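Local coordinates for protein AtxE2 (Asticcacaulis excentricus, PDB 5TXE) that hydrolyses the isopeptide bond of the threaded lasso peptides astexin-2 and astexin-3, opening them into linear chains, at residues V270-T282 against A474-S486. The protein carries 1 engineered substitution. Numbering follows the deposited sequence.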
loop_
_atom_site.group_PDB
_atom_site.type_symbol
_atom_site.label_atom_id
_atom_site.label_comp_id
_atom_site.label_asym_id
_atom_site.label_seq_id
_atom_site.Cartn_x
_atom_site.Cartn_y
_atom_site.Cartn_z
ATOM N N VAL A 270 -16.664 -5.949 18.646
ATOM C CA VAL A 270 -15.354 -6.291 19.090
ATOM C C VAL A 270 -14.934 -5.218 20.053
ATOM O O VAL A 270 -15.212 -4.053 19.827
ATOM C CB VAL A 270 -14.528 -6.334 17.807
ATOM C CG1 VAL A 270 -13.246 -5.564 17.889
ATOM C CG2 VAL A 270 -14.400 -7.760 17.338
ATOM N N SER A 271 -14.299 -5.566 21.159
ATOM C CA SER A 271 -13.767 -4.492 22.018
ATOM C C SER A 271 -12.615 -4.998 22.858
ATOM O O SER A 271 -12.395 -6.183 22.947
ATOM C CB SER A 271 -14.876 -3.952 22.937
ATOM O OG SER A 271 -15.276 -4.954 23.864
ATOM N N ARG A 272 -11.934 -4.085 23.536
ATOM C CA ARG A 272 -10.834 -4.429 24.448
ATOM C C ARG A 272 -11.283 -4.370 25.921
ATOM O O ARG A 272 -12.188 -3.609 26.253
ATOM C CB ARG A 272 -9.709 -3.441 24.248
ATOM C CG ARG A 272 -9.493 -3.041 22.814
ATOM C CD ARG A 272 -8.515 -1.885 22.714
ATOM N NE ARG A 272 -7.576 -2.155 21.615
ATOM C CZ ARG A 272 -7.826 -1.974 20.310
ATOM N NH1 ARG A 272 -8.991 -1.482 19.887
ATOM N NH2 ARG A 272 -6.897 -2.299 19.415
ATOM N N THR A 273 -10.656 -5.154 26.804
ATOM C CA THR A 273 -10.890 -5.016 28.265
ATOM C C THR A 273 -10.452 -3.647 28.764
ATOM O O THR A 273 -10.976 -3.162 29.748
ATOM C CB THR A 273 -10.146 -6.075 29.098
ATOM O OG1 THR A 273 -10.294 -7.351 28.480
ATOM C CG2 THR A 273 -10.717 -6.149 30.533
ATOM N N ASP A 274 -9.495 -3.037 28.071
ATOM C CA ASP A 274 -9.009 -1.708 28.384
ATOM C C ASP A 274 -9.152 -0.831 27.133
ATOM O O ASP A 274 -8.226 -0.743 26.342
ATOM C CB ASP A 274 -7.549 -1.834 28.822
ATOM C CG ASP A 274 -6.943 -0.520 29.247
ATOM O OD1 ASP A 274 -7.583 0.560 29.114
ATOM O OD2 ASP A 274 -5.793 -0.585 29.720
ATOM N N PRO A 275 -10.304 -0.160 26.944
ATOM C CA PRO A 275 -10.512 0.430 25.608
ATOM C C PRO A 275 -9.479 1.463 25.191
ATOM O O PRO A 275 -9.271 1.618 23.985
ATOM C CB PRO A 275 -11.908 1.075 25.688
ATOM C CG PRO A 275 -12.523 0.575 26.958
ATOM C CD PRO A 275 -11.383 0.205 27.878
ATOM N N GLN A 276 -8.818 2.112 26.164
ATOM C CA GLN A 276 -7.778 3.118 25.878
ATOM C C GLN A 276 -6.525 2.507 25.283
ATOM O O GLN A 276 -5.972 3.087 24.362
ATOM C CB GLN A 276 -7.332 3.894 27.120
ATOM C CG GLN A 276 -8.208 5.076 27.429
ATOM C CD GLN A 276 -9.554 4.621 27.925
ATOM O OE1 GLN A 276 -9.638 3.717 28.762
ATOM N NE2 GLN A 276 -10.619 5.204 27.384
ATOM N N ASN A 277 -6.075 1.370 25.832
ATOM C CA ASN A 277 -4.846 0.701 25.392
ATOM C C ASN A 277 -4.986 0.124 23.992
ATOM O O ASN A 277 -5.573 -0.920 23.795
ATOM C CB ASN A 277 -4.430 -0.413 26.350
ATOM C CG ASN A 277 -3.146 -1.092 25.929
ATOM O OD1 ASN A 277 -2.518 -0.740 24.918
ATOM N ND2 ASN A 277 -2.728 -2.051 26.710
ATOM N N ILE A 278 -4.402 0.799 23.011
ATOM C CA ILE A 278 -4.526 0.380 21.611
ATOM C C ILE A 278 -3.828 -0.962 21.299
ATOM O O ILE A 278 -4.030 -1.529 20.257
ATOM C CB ILE A 278 -3.983 1.463 20.632
ATOM C CG1 ILE A 278 -2.444 1.574 20.749
ATOM C CG2 ILE A 278 -4.678 2.808 20.866
ATOM C CD1 ILE A 278 -1.797 2.565 19.805
ATOM N N ASN A 279 -2.976 -1.460 22.171
ATOM C CA ASN A 279 -2.283 -2.701 21.866
ATOM C C ASN A 279 -2.861 -3.886 22.571
ATOM O O ASN A 279 -2.431 -5.004 22.353
ATOM C CB ASN A 279 -0.803 -2.562 22.187
ATOM C CG ASN A 279 -0.144 -1.475 21.331
ATOM O OD1 ASN A 279 -0.607 -1.195 20.208
ATOM N ND2 ASN A 279 0.895 -0.829 21.874
ATOM N N ALA A 280 -3.861 -3.642 23.403
ATOM C CA ALA A 280 -4.627 -4.726 23.978
ATOM C C ALA A 280 -5.415 -5.378 22.856
ATOM O O ALA A 280 -6.005 -4.719 21.993
ATOM C CB ALA A 280 -5.572 -4.232 25.067
ATOM N N PRO A 281 -5.424 -6.692 22.867
ATOM C CA PRO A 281 -6.189 -7.444 21.882
ATOM C C PRO A 281 -7.698 -7.196 22.001
ATOM O O PRO A 281 -8.208 -6.934 23.088
ATOM C CB PRO A 281 -5.829 -8.899 22.197
ATOM C CG PRO A 281 -5.471 -8.886 23.637
ATOM C CD PRO A 281 -4.890 -7.535 23.951
ATOM N N THR A 282 -8.395 -7.225 20.873
ATOM C CA THR A 282 -9.830 -7.093 20.876
ATOM C C THR A 282 -10.372 -8.474 20.952
ATOM O O THR A 282 -9.681 -9.444 20.578
ATOM C CB THR A 282 -10.362 -6.437 19.584
ATOM O OG1 THR A 282 -10.221 -7.342 18.476
ATOM C CG2 THR A 282 -9.627 -5.166 19.314
ATOM N N ALA A 474 7.465 -1.590 21.415
ATOM C CA ALA A 474 6.457 -0.646 21.890
ATOM C C ALA A 474 5.050 -1.127 21.609
ATOM O O ALA A 474 4.130 -0.796 22.336
ATOM C CB ALA A 474 6.647 0.720 21.250
ATOM N N SER A 475 4.855 -1.862 20.516
ATOM C CA SER A 475 3.521 -2.365 20.201
ATOM C C SER A 475 3.046 -3.428 21.221
ATOM O O SER A 475 1.864 -3.744 21.254
ATOM C CB SER A 475 3.494 -2.951 18.800
ATOM O OG SER A 475 4.253 -4.161 18.769
ATOM N N TYR A 476 3.968 -3.965 22.023
ATOM C CA TYR A 476 3.651 -4.883 23.128
ATOM C C TYR A 476 3.409 -4.199 24.500
ATOM O O TYR A 476 3.220 -4.893 25.505
ATOM C CB TYR A 476 4.778 -5.932 23.284
ATOM C CG TYR A 476 4.793 -6.925 22.150
ATOM C CD1 TYR A 476 3.848 -7.935 22.101
ATOM C CD2 TYR A 476 5.712 -6.830 21.111
ATOM C CE1 TYR A 476 3.821 -8.831 21.067
ATOM C CE2 TYR A 476 5.705 -7.734 20.074
ATOM C CZ TYR A 476 4.748 -8.729 20.057
ATOM O OH TYR A 476 4.688 -9.642 19.040
ATOM N N GLN A 477 3.402 -2.864 24.544
ATOM C CA GLN A 477 3.281 -2.117 25.794
ATOM C C GLN A 477 2.021 -1.255 25.737
ATOM O O GLN A 477 1.406 -1.102 24.673
ATOM C CB GLN A 477 4.536 -1.245 26.005
ATOM C CG GLN A 477 5.836 -2.046 26.173
ATOM C CD GLN A 477 7.144 -1.295 25.815
ATOM O OE1 GLN A 477 7.145 -0.157 25.328
ATOM N NE2 GLN A 477 8.271 -1.958 26.059
ATOM N N ARG A 478 1.650 -0.669 26.875
ATOM C CA ARG A 478 0.445 0.166 26.975
ATOM C C ARG A 478 0.662 1.529 26.333
ATOM O O ARG A 478 1.617 2.215 26.685
ATOM C CB ARG A 478 0.052 0.392 28.451
ATOM C CG ARG A 478 -1.403 0.868 28.643
ATOM C CD ARG A 478 -1.662 1.639 29.948
ATOM N NE ARG A 478 -2.527 2.806 29.718
ATOM C CZ ARG A 478 -3.822 2.758 29.400
ATOM N NH1 ARG A 478 -4.455 1.599 29.269
ATOM N NH2 ARG A 478 -4.488 3.890 29.213
ATOM N N PHE A 479 -0.217 1.908 25.409
ATOM C CA PHE A 479 -0.208 3.247 24.808
ATOM C C PHE A 479 -1.619 3.681 24.495
ATOM O O PHE A 479 -2.418 2.857 24.064
ATOM C CB PHE A 479 0.643 3.276 23.513
ATOM C CG PHE A 479 2.118 3.271 23.778
ATOM C CD1 PHE A 479 2.743 4.439 24.238
ATOM C CD2 PHE A 479 2.863 2.114 23.663
ATOM C CE1 PHE A 479 4.086 4.441 24.543
ATOM C CE2 PHE A 479 4.223 2.114 23.946
ATOM C CZ PHE A 479 4.829 3.274 24.409
ATOM N N THR A 480 -1.923 4.963 24.704
ATOM C CA THR A 480 -3.279 5.476 24.482
ATOM C C THR A 480 -3.420 6.109 23.109
ATOM O O THR A 480 -4.535 6.465 22.710
ATOM C CB THR A 480 -3.690 6.509 25.560
ATOM O OG1 THR A 480 -2.937 7.717 25.405
ATOM C CG2 THR A 480 -3.452 5.948 26.970
ATOM N N SER A 481 -2.297 6.241 22.389
ATOM C CA SER A 481 -2.296 6.882 21.074
ATOM C C SER A 481 -1.236 6.286 20.161
ATOM O O SER A 481 -0.140 5.994 20.612
ATOM C CB SER A 481 -2.001 8.362 21.255
ATOM O OG SER A 481 -1.750 8.990 20.019
ATOM N N PRO A 482 -1.545 6.105 18.858
ATOM C CA PRO A 482 -0.488 5.602 17.946
ATOM C C PRO A 482 0.652 6.633 17.769
ATOM O O PRO A 482 1.794 6.251 17.474
ATOM C CB PRO A 482 -1.237 5.339 16.623
ATOM C CG PRO A 482 -2.465 6.200 16.691
ATOM C CD PRO A 482 -2.823 6.323 18.154
ATOM N N ILE A 483 0.341 7.906 18.036
ATOM C CA ILE A 483 1.317 8.992 17.998
ATOM C C ILE A 483 2.284 8.854 19.199
ATOM O O ILE A 483 3.505 8.941 19.014
ATOM C CB ILE A 483 0.648 10.396 17.929
ATOM C CG1 ILE A 483 -0.356 10.434 16.756
ATOM C CG2 ILE A 483 1.705 11.498 17.767
ATOM C CD1 ILE A 483 -1.073 11.756 16.574
ATOM N N ALA A 484 1.766 8.598 20.394
ATOM C CA ALA A 484 2.643 8.338 21.544
ATOM C C ALA A 484 3.498 7.063 21.398
ATOM O O ALA A 484 4.609 6.975 21.920
ATOM C CB ALA A 484 1.839 8.261 22.836
ATOM N N GLN A 485 2.964 6.068 20.704
ATOM C CA GLN A 485 3.694 4.830 20.527
ATOM C C GLN A 485 4.886 5.110 19.636
ATOM O O GLN A 485 6.005 4.628 19.900
ATOM C CB GLN A 485 2.821 3.757 19.848
ATOM C CG GLN A 485 3.465 2.375 19.785
ATOM C CD GLN A 485 2.558 1.342 19.115
ATOM O OE1 GLN A 485 1.426 1.093 19.548
ATOM N NE2 GLN A 485 3.059 0.728 18.066
ATOM N N SER A 486 4.609 5.849 18.552
ATOM C CA SER A 486 5.625 6.273 17.595
ATOM C C SER A 486 6.758 6.992 18.314
ATOM O O SER A 486 7.913 6.737 18.029
ATOM C CB SER A 486 5.061 7.174 16.471
ATOM O OG SER A 486 6.133 7.590 15.619
#
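The F479 ring has the ND2 of N279 at its edge, in plane, and CA of Q485 over the centre of one face, while the R478 guanidinium takes D274 at its edge. The D274 carboxylate and this guanidinium are turned nearly alike (planes 12° apart), and D274 OD2 forms a salt bridge with R478 NH1 (2.6 Å). CB of Q276 also lies at the edge, beside NH2 rather than NH1, and CB of N277 approaches NH1 obliquely. R478 turns its CB away, but with CG anti to the backbone N (chi1 -162°) and a bend at chi3 the guanidinium comes back to D274. Farther along the loop, N279 ND2 donates to Q477 O (2.9 Å), nearly in line with that carbonyl, and to Q485 OE1 (3.1 Å), from above the Q485 amide plane; both acceptors lie in or near the N279 amide plane. An aspartate in place of N279 would probably leave Q477 O and Q485 OE1 without this donor and set a negative charge against them. I278 N bonds to F479 O (3.0 Å), while CD1 of I278 packs against CD of P482 (4.2 Å). OD1 of N277 accepts from N279 N in an Asx turn. Two consecutive type I turns, 274-277 and 277-280, sharing N277, bring the loop between strands 266-271 and 283-288, in a four-stranded blade consistent with this family's beta-propeller, against the segment leading into helix 482-490 of the alpha/beta-hydrolase domain, an interdomain contact where P482 also packs on the bound peptide.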